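Local coordinates for protein hydroxyethylthiazole kinase (Pyrococcus horikoshii, PDB 3HPD) that probably phosphorylates the hydroxyl group of 4-methyl-5-beta-hydroxyethylthiazole with ATP, a magnesium-dependent step in the making of thiamine diphosphate, at residues Arg14-His19 with Thr201-Ala206. Sequence-based numbering, arbitrary orientation.
Sequences RRPLVH and TGAFVA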
loop_
_atom_site.group_PDB
_atom_site.type_symbol
_atom_site.label_atom_id
_atom_site.label_comp_id
_atom_site.label_asym_id
_atom_site.label_seq_id
_atom_site.Cartn_x
_atom_site.Cartn_y
_atom_site.Cartn_z
ATOM N N ARG A 14 19.365 18.401 6.552
ATOM C CA ARG A 14 19.440 17.488 7.687
ATOM C C ARG A 14 18.893 16.081 7.452
ATOM O O ARG A 14 19.263 15.150 8.171
ATOM C CB ARG A 14 18.734 18.104 8.898
ATOM C CG ARG A 14 19.355 19.401 9.404
ATOM C CD ARG A 14 18.754 19.793 10.748
ATOM N NE ARG A 14 19.298 21.044 11.274
ATOM C CZ ARG A 14 19.128 22.230 10.702
ATOM N NH1 ARG A 14 18.430 22.324 9.580
ATOM N NH2 ARG A 14 19.648 23.320 11.251
ATOM N N ARG A 15 18.017 15.925 6.462
ATOM C CA ARG A 15 17.431 14.619 6.149
ATOM C C ARG A 15 16.962 13.910 7.427
ATOM O O ARG A 15 17.445 12.831 7.762
ATOM C CB ARG A 15 18.462 13.741 5.430
ATOM C CG ARG A 15 19.067 14.342 4.156
ATOM C CD ARG A 15 18.366 13.848 2.896
ATOM N NE ARG A 15 17.454 14.833 2.324
ATOM C CZ ARG A 15 17.755 15.639 1.314
ATOM N NH1 ARG A 15 18.956 15.584 0.749
ATOM N NH2 ARG A 15 16.854 16.499 0.868
ATOM N N PRO A 16 16.001 14.502 8.152
ATOM C CA PRO A 16 15.507 13.891 9.389
ATOM C C PRO A 16 14.831 12.528 9.201
ATOM O O PRO A 16 14.234 12.256 8.158
ATOM C CB PRO A 16 14.537 14.941 9.922
ATOM C CG PRO A 16 13.972 15.525 8.659
ATOM C CD PRO A 16 15.203 15.691 7.796
ATOM N N LEU A 17 14.944 11.678 10.219
ATOM C CA LEU A 17 14.320 10.358 10.199
ATOM C C LEU A 17 12.974 10.530 10.897
ATOM O O LEU A 17 12.921 10.919 12.062
ATOM C CB LEU A 17 15.180 9.337 10.958
ATOM C CG LEU A 17 14.594 7.927 11.122
ATOM C CD1 LEU A 17 14.296 7.324 9.754
ATOM C CD2 LEU A 17 15.571 7.044 11.884
ATOM N N VAL A 18 11.890 10.250 10.182
ATOM C CA VAL A 18 10.558 10.411 10.747
ATOM C C VAL A 18 9.901 9.060 10.976
ATOM O O VAL A 18 9.594 8.335 10.030
ATOM C CB VAL A 18 9.670 11.274 9.815
ATOM C CG1 VAL A 18 8.297 11.487 10.443
ATOM C CG2 VAL A 18 10.350 12.612 9.551
ATOM N N HIS A 19 9.703 8.729 12.247
ATOM C CA HIS A 19 9.092 7.467 12.641
ATOM C C HIS A 19 7.574 7.541 12.526
ATOM O O HIS A 19 6.938 8.377 13.169
ATOM C CB HIS A 19 9.487 7.141 14.084
ATOM C CG HIS A 19 8.864 5.891 14.619
ATOM N ND1 HIS A 19 8.888 5.563 15.957
ATOM C CD2 HIS A 19 8.197 4.887 13.998
ATOM C CE1 HIS A 19 8.262 4.414 16.139
ATOM N NE2 HIS A 19 7.833 3.982 14.966
ATOM N N THR A 201 4.770 17.019 7.951
ATOM C CA THR A 201 4.883 17.889 9.114
ATOM C C THR A 201 5.899 17.277 10.075
ATOM O O THR A 201 6.638 17.991 10.754
ATOM C CB THR A 201 3.526 18.046 9.825
ATOM O OG1 THR A 201 2.613 18.730 8.958
ATOM C CG2 THR A 201 3.682 18.842 11.117
ATOM N N GLY A 202 5.934 15.949 10.127
ATOM C CA GLY A 202 6.885 15.274 10.992
ATOM C C GLY A 202 8.309 15.645 10.618
ATOM O O GLY A 202 9.169 15.808 11.489
ATOM N N ALA A 203 8.567 15.775 9.319
ATOM C CA ALA A 203 9.897 16.146 8.849
ATOM C C ALA A 203 10.207 17.601 9.205
ATOM O O ALA A 203 11.299 17.913 9.677
ATOM C CB ALA A 203 10.001 15.942 7.338
ATOM N N PHE A 204 9.242 18.489 8.986
ATOM C CA PHE A 204 9.440 19.901 9.287
ATOM C C PHE A 204 9.593 20.179 10.778
ATOM O O PHE A 204 10.413 21.004 11.175
ATOM C CB PHE A 204 8.277 20.730 8.735
ATOM C CG PHE A 204 8.364 20.986 7.258
ATOM C CD1 PHE A 204 9.226 21.960 6.760
ATOM C CD2 PHE A 204 7.591 20.252 6.364
ATOM C CE1 PHE A 204 9.321 22.197 5.387
ATOM C CE2 PHE A 204 7.677 20.478 4.989
ATOM C CZ PHE A 204 8.542 21.455 4.499
ATOM N N VAL A 205 8.815 19.489 11.605
ATOM C CA VAL A 205 8.882 19.726 13.043
ATOM C C VAL A 205 10.200 19.238 13.646
ATOM O O VAL A 205 10.566 19.617 14.759
ATOM C CB VAL A 205 7.667 19.083 13.775
ATOM C CG1 VAL A 205 7.895 17.600 14.007
ATOM C CG2 VAL A 205 7.407 19.819 15.076
ATOM N N ALA A 206 10.925 18.412 12.900
ATOM C CA ALA A 206 12.211 17.914 13.368
ATOM C C ALA A 206 13.273 19.008 13.229
ATOM O O ALA A 206 14.309 18.962 13.895
ATOM C CB ALA A 206 12.624 16.682 12.562
#
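Pro16 and Val18 press on the C-terminal part of helix 193-205 and on Ala206 through small apolar surfaces, and no hydrogen bond joins the two segments. The chain comes to them from helix 2-14 by way of Arg15, whose positive phi (46°) breaks the helical path and turns the backbone into strand 17-21. Pro16 then touches Ala203 and Ala206 with two neighbouring ring carbons: its CB lies 3.7 Å from the CB of Ala206, while its CG rests 3.7 Å from the carbonyl O of Ala203. CG brings no polar hydrogen, so this is van der Waals contact; O of Ala203 takes its hydrogen bond from N of Ala206 at 3.3 Å. Leu17 points away from the helix, as the alternation of a strand requires, and Val18 points back toward it. CG1 of Val18 is anti to its backbone N (chi1 -178°), which brings both methyls down on the helix: CG2 settles 3.6 Å from CA of Ala203, and CG1 reaches to 4.1 Å from CA of Gly202. Gly202 has no side chain to stand in the way of CG1, which is consistent with so close an approach of strand and helix. Cutting Val18 back to an alanine is likely to leave a gap over Gly202 and Ala203, where both methyls now lie against the helix backbone. Leu34 of helix 27-37 closes on Val18 and on the methyl of Ala203, and Leu37 also touches the latter. Helix 210-231 packs on helix 193-205 through Thr201 and Phe204, while strand 17-21 runs between parallel strands 40-43 and 59-63, its backbone bonded to Ser40 and Val42 on one side and Ala59 on the other, joining helix 193-205 to the central sheet of the ribokinase-like fold.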